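Local coordinates for protein gluconate kinase (Lactobacillus acidophilus, PDB 3LL3) that probably transfers the gamma-phosphate of ATP to a sugar or sugar acid such as xylulose or gluconate, as an FGGY-family carbohydrate kinase, at residues I245-I250 with L448-G452; G330-L334 with L359-H363; A151-I155 with I199-P205. All blocks are in the same frame, centred on the assembly; numbering follows the deposited sequence.

Interaction 1 (I245-I250 with L448-G452); sequences IGVNAI and LSEIG
Ile245, Asn248 and Ile250 meet Leu448, Ser449 and Ile451 in a mainly apolar loop-to-loop contact, with one water bridge at its polar edge. The first loop follows helix 239-245 and leads to strand 254-259; the second, a 3-10 turn, lies between helix 429-441 and strand 457-461. Ile451 reaches in from the turn, its CG1 anti to the backbone N (chi1 -160°), and brings CD1 to 3.4 Å from the carbonyl O of Ile245. The two isoleucine side chains cross at nearly a right angle, CG1 of Ile245 lying 4.1 Å from CD1 of Ile451. Leu448 divides its branches between two partners: CD1 meets Ile245 CD1 at 4.0 Å, while CD2 rests on CB of Ile250. Ile250 in turn lays its CD1 against the backbone of Ser449, 3.5 Å from CA, and runs antiparallel alongside the Ile451 side chain, CG2 against CG2. Helix 429-441 adds Ala433, which touches both Ile245 and Ile451, and Phe436, which packs on Ile451. No direct hydrogen bond joins the two loops. Instead, a water donates to OD1 of Asn248, at a short 2.5 Å, and to the carbonyl O of Ser449 at 2.8 Å, tying the amide to the turn. The same OD1 also touches CA of Gly452. Asn248, with positive phi (64°), is also the C-prime residue of a Schellman motif that ends helix 239-245: its N bonds to Ile245 O, and Ala249 N reaches one residue further back in the helix.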
ATOM      1  N   ILE A 245      32.994   6.107  14.620  1.00 19.98           N
ATOM      2  CA  ILE A 245      34.151   6.978  14.765  1.00 21.39           C
ATOM      3  C   ILE A 245      34.900   7.135  13.433  1.00 21.68           C
ATOM      4  O   ILE A 245      35.547   8.144  13.209  1.00 21.49           O
ATOM      5  CB  ILE A 245      35.125   6.551  15.890  1.00 23.11           C
ATOM      6  CG1 ILE A 245      35.883   5.275  15.518  1.00 20.93           C
ATOM      7  CG2 ILE A 245      34.382   6.381  17.219  1.00 22.96           C
ATOM      8  CD1 ILE A 245      37.068   4.970  16.469  1.00 23.57           C
ATOM      9  N   GLY A 246      34.798   6.143  12.549  1.00 22.64           N
ATOM     10  CA  GLY A 246      35.420   6.205  11.230  1.00 22.24           C
ATOM     11  C   GLY A 246      34.854   7.263  10.274  1.00 23.88           C
ATOM     12  O   GLY A 246      35.442   7.531   9.203  1.00 23.38           O
ATOM     13  N   VAL A 247      33.717   7.847  10.644  1.00 22.81           N
ATOM     14  CA  VAL A 247      33.137   8.974   9.905  1.00 24.23           C
ATOM     15  C   VAL A 247      33.193  10.236  10.758  1.00 24.67           C
ATOM     16  O   VAL A 247      32.486  11.218  10.508  1.00 24.72           O
ATOM     17  CB  VAL A 247      31.694   8.694   9.399  1.00 24.44           C
ATOM     18  CG1 VAL A 247      31.683   7.511   8.422  1.00 23.15           C
ATOM     19  CG2 VAL A 247      30.694   8.485  10.560  1.00 23.80           C
ATOM     20  N   ASN A 248      34.063  10.195  11.764  1.00 25.06           N
ATOM     21  CA  ASN A 248      34.296  11.327  12.659  1.00 24.14           C
ATOM     22  C   ASN A 248      33.088  11.720  13.493  1.00 25.00           C
ATOM     23  O   ASN A 248      32.951  12.876  13.886  1.00 27.44           O
ATOM     24  CB  ASN A 248      34.786  12.549  11.884  1.00 26.38           C
ATOM     25  CG  ASN A 248      35.578  13.497  12.753  1.00 28.86           C
ATOM     26  OD1 ASN A 248      36.147  13.082  13.762  1.00 29.28           O
ATOM     27  ND2 ASN A 248      35.620  14.774  12.374  1.00 27.23           N
ATOM     28  N   ALA A 249      32.188  10.778  13.739  1.00 23.98           N
ATOM     29  CA  ALA A 249      31.056  11.068  14.615  1.00 25.54           C
ATOM     30  C   ALA A 249      31.381  10.566  16.008  1.00 23.40           C
ATOM     31  O   ALA A 249      30.877   9.533  16.438  1.00 25.29           O
ATOM     32  CB  ALA A 249      29.766  10.441  14.082  1.00 22.80           C
ATOM     33  N   ILE A 250      32.232  11.300  16.715  1.00 26.06           N
ATOM     34  CA  ILE A 250      32.842  10.776  17.951  1.00 29.44           C
ATOM     35  C   ILE A 250      32.054  11.191  19.184  1.00 29.50           C
ATOM     36  O   ILE A 250      32.290  10.682  20.288  1.00 27.64           O
ATOM     37  CB  ILE A 250      34.300  11.231  18.098  1.00 28.95           C
ATOM     38  CG1 ILE A 250      34.340  12.748  18.257  1.00 29.82           C
ATOM     39  CG2 ILE A 250      35.109  10.803  16.882  1.00 25.70           C
ATOM     40  CD1 ILE A 250      35.716  13.308  18.402  1.00 31.59           C
ATOM     41  N   LEU A 448      40.961  10.583  20.705  1.00 31.25           N
ATOM     42  CA  LEU A 448      40.049  10.076  19.695  1.00 30.04           C
ATOM     43  C   LEU A 448      39.747  11.102  18.609  1.00 30.22           C
ATOM     44  O   LEU A 448      39.668  10.754  17.438  1.00 29.63           O
ATOM     45  CB  LEU A 448      38.757   9.638  20.357  1.00 31.41           C
ATOM     46  CG  LEU A 448      37.826   8.807  19.486  1.00 30.85           C
ATOM     47  CD1 LEU A 448      38.476   7.475  19.193  1.00 33.14           C
ATOM     48  CD2 LEU A 448      36.492   8.623  20.219  1.00 33.51           C
ATOM     49  N   SER A 449      39.598  12.364  19.009  1.00 31.67           N
ATOM     50  CA  SER A 449      39.241  13.444  18.087  1.00 32.01           C
ATOM     51  C   SER A 449      40.240  13.571  16.952  1.00 30.72           C
ATOM     52  O   SER A 449      39.945  14.138  15.897  1.00 31.01           O
ATOM     53  CB  SER A 449      39.125  14.779  18.832  1.00 33.19           C
ATOM     54  OG  SER A 449      40.334  15.123  19.488  1.00 37.83           O
ATOM     55  N   GLU A 450      41.437  13.044  17.159  1.00 29.25           N
ATOM     56  CA  GLU A 450      42.456  13.164  16.133  1.00 29.95           C
ATOM     57  C   GLU A 450      42.111  12.353  14.883  1.00 27.49           C
ATOM     58  O   GLU A 450      42.710  12.553  13.839  1.00 28.46           O
ATOM     59  CB  GLU A 450      43.845  12.795  16.692  1.00 31.12           C
ATOM     60  CG  GLU A 450      44.318  13.721  17.815  1.00 31.76           C
ATOM     61  CD  GLU A 450      45.522  13.173  18.568  1.00 37.45           C
ATOM     62  OE1 GLU A 450      46.270  12.367  17.979  1.00 34.58           O
ATOM     63  OE2 GLU A 450      45.723  13.550  19.743  1.00 38.62           O
ATOM     64  N   ILE A 451      41.150  11.440  14.988  1.00 28.11           N
ATOM     65  CA  ILE A 451      40.732  10.640  13.834  1.00 27.09           C
ATOM     66  C   ILE A 451      40.200  11.535  12.718  1.00 27.62           C
ATOM     67  O   ILE A 451      40.184  11.152  11.549  1.00 27.70           O
ATOM     68  CB  ILE A 451      39.667   9.588  14.210  1.00 27.41           C
ATOM     69  CG1 ILE A 451      39.622   8.485  13.154  1.00 25.52           C
ATOM     70  CG2 ILE A 451      38.286  10.248  14.387  1.00 26.78           C
ATOM     71  CD1 ILE A 451      38.832   7.269  13.585  1.00 24.63           C
ATOM     72  N   GLY A 452      39.774  12.735  13.087  1.00 27.25           N
ATOM     73  CA  GLY A 452      39.310  13.721  12.123  1.00 28.58           C
ATOM     74  C   GLY A 452      40.290  14.001  11.002  1.00 30.56           C
ATOM     75  O   GLY A 452      39.897  14.385   9.902  1.00 30.82           O
TER
HETATM   76  O   HOH W   1      37.236  14.602  15.462  1.00 35.83           O

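Interaction 2 (G330-L334 with L359-H363); sequences GSRNL and LTRMH
His363 donates from NE2 to the carbonyl O of Arg332 in a hydrogen bond 3.0 Å long with an angle of 154° at the hydrogen. The acceptor lies close to the imidazole plane, but from the carbonyl's side the nitrogen stands well above the C=O plane, away from the lone-pair directions. At the same ring edge, CD2 of His363 comes to 3.3 Å from Ser331 O. Among the apolar contacts, CB of Leu334 approaches the ring obliquely, 3.6 Å from His363 CD2, and Leu334 CD1 meets Leu359 CD2 at 3.8 Å. Over the exposed side, the selenomethionine Met362, bent at chi2 and chi3, sets CE over one face of the Arg332 guanidinium, displaced toward the edge of the group and 3.9 Å from NH1, the two side chains crossing at about a right angle. The charge of Arg332 is met by a salt bridge from NE to Glu367 of helix 365-388. Leu359 extends the sheet into the second subunit through an antiparallel ladder, and His363 O accepts a bond from Trp305 of that subunit. With NE2 spent as a donor, the imidazole joins a loop carbonyl to the turn 360-363, whose backbone reaches the dimer interface.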
ATOM      1  N   GLY A 330       7.120  14.841  -1.524  1.00 26.24           N
ATOM      2  CA  GLY A 330       6.000  14.383  -0.725  1.00 25.25           C
ATOM      3  C   GLY A 330       5.135  13.415  -1.508  1.00 24.63           C
ATOM      4  O   GLY A 330       4.211  12.822  -0.956  1.00 25.38           O
ATOM      5  N   SER A 331       5.434  13.267  -2.796  1.00 22.80           N
ATOM      6  CA  SER A 331       4.741  12.329  -3.683  1.00 25.99           C
ATOM      7  C   SER A 331       3.209  12.456  -3.647  1.00 27.69           C
ATOM      8  O   SER A 331       2.488  11.453  -3.736  1.00 26.70           O
ATOM      9  CB  SER A 331       5.147  10.882  -3.368  1.00 24.49           C
ATOM     10  OG  SER A 331       6.561  10.695  -3.408  1.00 26.36           O
ATOM     11  N   ARG A 332       2.724  13.682  -3.511  1.00 25.02           N
ATOM     12  CA  ARG A 332       1.290  13.940  -3.385  1.00 27.44           C
ATOM     13  C   ARG A 332       0.677  13.139  -2.244  1.00 29.07           C
ATOM     14  O   ARG A 332      -0.444  12.621  -2.352  1.00 27.36           O
ATOM     15  CB  ARG A 332       0.571  13.634  -4.697  1.00 28.03           C
ATOM     16  CG  ARG A 332       1.175  14.341  -5.903  1.00 29.14           C
ATOM     17  CD  ARG A 332       0.297  14.159  -7.133  1.00 30.60           C
ATOM     18  NE  ARG A 332       1.008  14.563  -8.336  1.00 31.83           N
ATOM     19  CZ  ARG A 332       0.982  15.799  -8.822  1.00 37.43           C
ATOM     20  NH1 ARG A 332       0.261  16.737  -8.207  1.00 38.35           N
ATOM     21  NH2 ARG A 332       1.664  16.096  -9.918  1.00 39.04           N
ATOM     22  N   ASN A 333       1.422  13.040  -1.148  1.00 27.18           N
ATOM     23  CA  ASN A 333       0.929  12.410   0.056  1.00 26.94           C
ATOM     24  C   ASN A 333       0.836  10.897  -0.034  1.00 28.03           C
ATOM     25  O   ASN A 333       0.150  10.271   0.771  1.00 30.83           O
ATOM     26  CB  ASN A 333      -0.434  12.986   0.445  1.00 31.17           C
ATOM     27  CG  ASN A 333      -0.319  14.285   1.205  1.00 38.92           C
ATOM     28  OD1 ASN A 333       0.781  14.701   1.605  1.00 35.31           O
ATOM     29  ND2 ASN A 333      -1.457  14.940   1.417  1.00 39.95           N
ATOM     30  N   LEU A 334       1.518  10.296  -0.996  1.00 26.34           N
ATOM     31  CA  LEU A 334       1.556   8.847  -1.032  1.00 25.33           C
ATOM     32  C   LEU A 334       2.551   8.345   0.026  1.00 26.06           C
ATOM     33  O   LEU A 334       3.687   8.797   0.073  1.00 23.77           O
ATOM     34  CB  LEU A 334       1.924   8.358  -2.430  1.00 24.32           C
ATOM     35  CG  LEU A 334       2.057   6.840  -2.576  1.00 26.18           C
ATOM     36  CD1 LEU A 334       0.732   6.145  -2.228  1.00 25.25           C
ATOM     37  CD2 LEU A 334       2.517   6.489  -3.974  1.00 23.46           C
ATOM     38  N   LEU A 359      -3.192   5.938  -2.408  1.00 25.08           N
ATOM     39  CA  LEU A 359      -3.212   6.021  -3.862  1.00 24.75           C
ATOM     40  C   LEU A 359      -4.510   6.642  -4.409  1.00 27.25           C
ATOM     41  O   LEU A 359      -5.595   6.499  -3.837  1.00 27.79           O
ATOM     42  CB  LEU A 359      -3.006   4.647  -4.497  1.00 26.47           C
ATOM     43  CG  LEU A 359      -1.664   3.923  -4.391  1.00 25.14           C
ATOM     44  CD1 LEU A 359      -1.862   2.444  -4.687  1.00 22.14           C
ATOM     45  CD2 LEU A 359      -0.638   4.535  -5.353  1.00 26.20           C
ATOM     46  N   THR A 360      -4.358   7.327  -5.535  1.00 27.48           N
ATOM     47  CA  THR A 360      -5.434   7.998  -6.226  1.00 30.07           C
ATOM     48  C   THR A 360      -4.977   7.983  -7.669  1.00 31.19           C
ATOM     49  O   THR A 360      -3.830   7.655  -7.941  1.00 31.72           O
ATOM     50  CB  THR A 360      -5.532   9.432  -5.705  1.00 34.33           C
ATOM     51  OG1 THR A 360      -6.897   9.814  -5.577  1.00 41.20           O
ATOM     52  CG2 THR A 360      -4.820  10.387  -6.621  1.00 29.61           C
ATOM     53  N   ARG A 361      -5.842   8.339  -8.609  1.00 33.30           N
ATOM     54  CA  ARG A 361      -5.453   8.312 -10.013  1.00 33.67           C
ATOM     55  C   ARG A 361      -4.416   9.406 -10.337  1.00 33.48           C
ATOM     56  O   ARG A 361      -3.812   9.398 -11.396  1.00 34.17           O
ATOM     57  CB  ARG A 361      -6.705   8.377 -10.922  1.00 38.34           C
ATOM     58  CG  ARG A 361      -7.602   7.106 -10.800  1.00 36.56           C
ATOM     59  CD  ARG A 361      -9.064   7.308 -11.268  1.00 41.94           C
ATOM     60  NE  ARG A 361      -9.162   7.995 -12.551  1.00 41.24           N
ATOM     61  CZ  ARG A 361      -9.863   9.104 -12.756  1.00 46.76           C
ATOM     62  NH1 ARG A 361     -10.558   9.647 -11.760  1.00 48.20           N
ATOM     63  NH2 ARG A 361      -9.886   9.661 -13.965  1.00 48.16           N
HETATM   64  N   MSE A 362      -4.205  10.336  -9.409  1.00 34.50           N
HETATM   65  CA  MSE A 362      -3.117  11.321  -9.527  1.00 36.05           C
HETATM   66  C   MSE A 362      -1.730  10.695  -9.328  1.00 34.50           C
HETATM   67  O   MSE A 362      -0.724  11.264  -9.744  1.00 36.14           O
HETATM   68  CB  MSE A 362      -3.272  12.451  -8.499  1.00 36.41           C
HETATM   69  CG  MSE A 362      -4.511  13.297  -8.679  1.00 44.37           C
HETATM   70 SE   MSE A 362      -4.455  14.215 -10.397  1.00 75.16          SE
HETATM   71  CE  MSE A 362      -2.982  15.461 -10.021  1.00 50.85           C
ATOM     72  N   HIS A 363      -1.672   9.541  -8.674  1.00 31.30           N
ATOM     73  CA  HIS A 363      -0.389   8.883  -8.433  1.00 29.26           C
ATOM     74  C   HIS A 363       0.021   7.989  -9.583  1.00 30.99           C
ATOM     75  O   HIS A 363      -0.493   6.877  -9.732  1.00 32.80           O
ATOM     76  CB  HIS A 363      -0.415   8.096  -7.130  1.00 28.88           C
ATOM     77  CG  HIS A 363      -0.686   8.947  -5.933  1.00 29.43           C
ATOM     78  ND1 HIS A 363      -1.941   9.066  -5.378  1.00 27.58           N
ATOM     79  CD2 HIS A 363       0.130   9.748  -5.205  1.00 27.62           C
ATOM     80  CE1 HIS A 363      -1.887   9.898  -4.354  1.00 30.33           C
ATOM     81  NE2 HIS A 363      -0.641  10.326  -4.225  1.00 28.47           N
TER

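Interaction 3 (A151-I155 with I199-P205); sequences AQKWI and IKKEQLP
Trp154 and Gln203 hold the tight side of this contact. The backbone N of Trp154 donates to Gln203 O at 2.8 Å with an angle of 160°, the N lying almost on the extension of the C=O bond. Beside it, CA of Lys153 makes a C-H...O contact of 3.2 Å to the same Gln203 O. The Gln203 side chain stretches out (chi2 168°) and is gripped at both ends of its amide: NE2 donates to Ala151 O, which lies in the amide plane, and OE1 accepts a nearly straight 2.6 Å bond from Lys200 N, in the carbonyl plane of the amide. These two bonds fix the rotation of the group. Apolar atoms fill in around the backbone link. Ile199 CD1 comes to 3.8 Å from Trp154 CD1, the two side chains crossing at about a right angle; Leu204 CD2 reaches the CB of Trp154, and Pro205 CG touches Ile155 CG2 at 3.8 Å. Strand 153-155 forms a two-stranded antiparallel sheet with strand 84-86, where a classic beta bulge sets Gln152 and Lys153 together opposite Leu86; the 3-10 turn 201-203 meets this strand through the Trp154 bond. Leu137 and Leu140 of helix 133-143 also pack on the tryptophan. The solvent side is much looser. There Lys153, its chain bent at chi2 and chi4, folds back to offer NZ weakly to Glu202 O at 3.2 Å, while the Glu202 carboxylate pairs instead with Lys201 in a salt bridge at the exposed edge of the turn.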
ATOM      1  N   ALA A 151      31.013 -27.496  25.318  1.00 39.37           N
ATOM      2  CA  ALA A 151      31.599 -26.165  25.099  1.00 38.37           C
ATOM      3  C   ALA A 151      32.335 -25.616  26.330  1.00 35.87           C
ATOM      4  O   ALA A 151      31.746 -25.445  27.394  1.00 36.06           O
ATOM      5  CB  ALA A 151      30.524 -25.171  24.629  1.00 34.14           C
ATOM      6  N   GLN A 152      33.622 -25.324  26.170  1.00 34.84           N
ATOM      7  CA  GLN A 152      34.426 -24.730  27.233  1.00 35.84           C
ATOM      8  C   GLN A 152      34.677 -23.238  26.979  1.00 35.98           C
ATOM      9  O   GLN A 152      35.101 -22.504  27.879  1.00 33.85           O
ATOM     10  CB  GLN A 152      35.768 -25.458  27.357  1.00 37.91           C
ATOM     11  CG  GLN A 152      35.623 -26.933  27.781  1.00 42.30           C
ATOM     12  CD  GLN A 152      34.875 -27.082  29.089  1.00 44.54           C
ATOM     13  OE1 GLN A 152      35.265 -26.504  30.108  1.00 48.42           O
ATOM     14  NE2 GLN A 152      33.786 -27.850  29.069  1.00 45.72           N
ATOM     15  N   LYS A 153      34.434 -22.807  25.746  1.00 30.94           N
ATOM     16  CA  LYS A 153      34.577 -21.393  25.380  1.00 31.12           C
ATOM     17  C   LYS A 153      33.476 -20.995  24.416  1.00 30.59           C
ATOM     18  O   LYS A 153      33.157 -21.735  23.484  1.00 30.43           O
ATOM     19  CB  LYS A 153      35.939 -21.114  24.736  1.00 30.16           C
ATOM     20  CG  LYS A 153      37.129 -21.255  25.699  1.00 34.23           C
ATOM     21  CD  LYS A 153      37.082 -20.160  26.748  1.00 36.06           C
ATOM     22  CE  LYS A 153      38.418 -19.980  27.454  1.00 36.12           C
ATOM     23  NZ  LYS A 153      38.664 -21.044  28.429  1.00 37.72           N
ATOM     24  N   TRP A 154      32.887 -19.827  24.652  1.00 29.39           N
ATOM     25  CA  TRP A 154      31.923 -19.261  23.729  1.00 27.13           C
ATOM     26  C   TRP A 154      32.473 -17.926  23.259  1.00 28.50           C
ATOM     27  O   TRP A 154      32.708 -17.026  24.063  1.00 27.28           O
ATOM     28  CB  TRP A 154      30.578 -19.069  24.426  1.00 28.85           C
ATOM     29  CG  TRP A 154      29.880 -20.355  24.686  1.00 28.47           C
ATOM     30  CD1 TRP A 154      29.680 -20.962  25.901  1.00 29.35           C
ATOM     31  CD2 TRP A 154      29.306 -21.216  23.705  1.00 27.67           C
ATOM     32  NE1 TRP A 154      28.995 -22.137  25.727  1.00 29.47           N
ATOM     33  CE2 TRP A 154      28.750 -22.317  24.391  1.00 30.11           C
ATOM     34  CE3 TRP A 154      29.195 -21.158  22.312  1.00 27.77           C
ATOM     35  CZ2 TRP A 154      28.096 -23.350  23.732  1.00 28.05           C
ATOM     36  CZ3 TRP A 154      28.542 -22.182  21.653  1.00 27.75           C
ATOM     37  CH2 TRP A 154      28.005 -23.273  22.369  1.00 32.02           C
ATOM     38  N   ILE A 155      32.714 -17.811  21.957  1.00 28.33           N
ATOM     39  CA  ILE A 155      33.431 -16.655  21.436  1.00 27.06           C
ATOM     40  C   ILE A 155      32.800 -16.161  20.152  1.00 28.03           C
ATOM     41  O   ILE A 155      31.864 -16.766  19.641  1.00 27.94           O
ATOM     42  CB  ILE A 155      34.907 -17.002  21.135  1.00 28.68           C
ATOM     43  CG1 ILE A 155      34.983 -18.064  20.040  1.00 26.80           C
ATOM     44  CG2 ILE A 155      35.636 -17.481  22.409  1.00 26.64           C
ATOM     45  CD1 ILE A 155      36.415 -18.600  19.800  1.00 29.68           C
ATOM     46  N   ILE A 199      26.682 -20.461  32.388  1.00 34.06           N
ATOM     47  CA  ILE A 199      27.989 -20.204  31.803  1.00 35.00           C
ATOM     48  C   ILE A 199      28.853 -19.569  32.882  1.00 34.94           C
ATOM     49  O   ILE A 199      28.368 -18.751  33.674  1.00 33.67           O
ATOM     50  CB  ILE A 199      27.867 -19.218  30.615  1.00 35.16           C
ATOM     51  CG1 ILE A 199      27.084 -19.855  29.464  1.00 36.64           C
ATOM     52  CG2 ILE A 199      29.224 -18.733  30.157  1.00 34.18           C
ATOM     53  CD1 ILE A 199      27.593 -21.214  29.061  1.00 36.97           C
ATOM     54  N   LYS A 200      30.124 -19.951  32.924  1.00 33.54           N
ATOM     55  CA  LYS A 200      31.071 -19.324  33.828  1.00 34.78           C
ATOM     56  C   LYS A 200      31.893 -18.280  33.080  1.00 35.49           C
ATOM     57  O   LYS A 200      32.162 -18.412  31.880  1.00 34.21           O
ATOM     58  CB  LYS A 200      31.995 -20.372  34.444  1.00 35.92           C
ATOM     59  CG  LYS A 200      31.257 -21.424  35.255  1.00 40.26           C
ATOM     60  CD  LYS A 200      30.469 -20.777  36.383  1.00 43.29           C
ATOM     61  CE  LYS A 200      31.300 -20.653  37.660  1.00 49.49           C
ATOM     62  NZ  LYS A 200      30.559 -19.887  38.712  1.00 52.25           N
ATOM     63  N   LYS A 201      32.282 -17.246  33.811  1.00 36.54           N
ATOM     64  CA  LYS A 201      33.137 -16.183  33.304  1.00 37.98           C
ATOM     65  C   LYS A 201      34.371 -16.753  32.591  1.00 38.85           C
ATOM     66  O   LYS A 201      34.812 -16.223  31.570  1.00 36.38           O
ATOM     67  CB  LYS A 201      33.491 -15.259  34.475  1.00 41.42           C
ATOM     68  CG  LYS A 201      34.860 -14.651  34.487  1.00 45.62           C
ATOM     69  CD  LYS A 201      35.197 -14.154  35.891  1.00 43.25           C
ATOM     70  CE  LYS A 201      35.973 -15.209  36.659  1.00 51.01           C
ATOM     71  NZ  LYS A 201      35.885 -15.071  38.145  1.00 53.85           N
ATOM     72  N   GLU A 202      34.899 -17.862  33.110  1.00 36.08           N
ATOM     73  CA  GLU A 202      36.033 -18.539  32.499  1.00 34.47           C
ATOM     74  C   GLU A 202      35.718 -19.142  31.128  1.00 33.30           C
ATOM     75  O   GLU A 202      36.626 -19.529  30.407  1.00 34.82           O
ATOM     76  CB  GLU A 202      36.576 -19.638  33.434  1.00 37.79           C
ATOM     77  CG  GLU A 202      37.272 -19.108  34.692  1.00 40.00           C
ATOM     78  CD  GLU A 202      36.298 -18.580  35.738  1.00 42.22           C
ATOM     79  OE1 GLU A 202      35.103 -18.955  35.695  1.00 40.69           O
ATOM     80  OE2 GLU A 202      36.728 -17.786  36.606  1.00 45.12           O
ATOM     81  N   GLN A 203      34.444 -19.241  30.769  1.00 32.10           N
ATOM     82  CA  GLN A 203      34.080 -19.796  29.467  1.00 32.07           C
ATOM     83  C   GLN A 203      33.947 -18.709  28.402  1.00 31.20           C
ATOM     84  O   GLN A 203      33.591 -18.991  27.259  1.00 30.04           O
ATOM     85  CB  GLN A 203      32.775 -20.565  29.554  1.00 29.22           C
ATOM     86  CG  GLN A 203      32.876 -21.883  30.284  1.00 34.46           C
ATOM     87  CD  GLN A 203      31.514 -22.435  30.584  1.00 35.81           C
ATOM     88  OE1 GLN A 203      30.814 -21.931  31.460  1.00 34.87           O
ATOM     89  NE2 GLN A 203      31.106 -23.455  29.836  1.00 37.81           N
ATOM     90  N   LEU A 204      34.228 -17.471  28.793  1.00 30.24           N
ATOM     91  CA  LEU A 204      34.149 -16.328  27.883  1.00 30.83           C
ATOM     92  C   LEU A 204      35.498 -15.631  27.770  1.00 30.85           C
ATOM     93  O   LEU A 204      36.296 -15.660  28.706  1.00 31.32           O
ATOM     94  CB  LEU A 204      33.108 -15.332  28.388  1.00 28.14           C
ATOM     95  CG  LEU A 204      31.703 -15.915  28.487  1.00 29.75           C
ATOM     96  CD1 LEU A 204      30.809 -14.958  29.246  1.00 28.07           C
ATOM     97  CD2 LEU A 204      31.156 -16.231  27.084  1.00 29.79           C
ATOM     98  N   PRO A 205      35.746 -14.961  26.635  1.00 31.99           N
ATOM     99  CA  PRO A 205      37.034 -14.265  26.527  1.00 28.17           C
ATOM    100  C   PRO A 205      37.161 -13.222  27.627  1.00 28.37           C
ATOM    101  O   PRO A 205      36.148 -12.736  28.116  1.00 29.18           O
ATOM    102  CB  PRO A 205      36.930 -13.551  25.168  1.00 30.38           C
ATOM    103  CG  PRO A 205      35.792 -14.226  24.435  1.00 30.83           C
ATOM    104  CD  PRO A 205      34.852 -14.688  25.497  1.00 29.74           C
TER

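How the interactions relate
Along the chain interaction 3 closes first, within the N-terminal FGGY domain; interaction 1 then opens, and interaction 2, within the C-terminal FGGY domain, is nested inside the long loop it closes. None of the three touches another. The centres of interactions 1 and 3 are 33 Å apart, those of 1 and 2 are 42 Å apart, and those of 2 and 3, on opposite sides of the chain's centre, 56 Å. Interaction 1 joins the connections into strands 254-259 and 457-461, both in the seven-stranded sheet, across nearly two hundred residues. All three lie away from the ATP and sugar pockets, and interaction 2 alone reaches the second subunit, at the dimer interface.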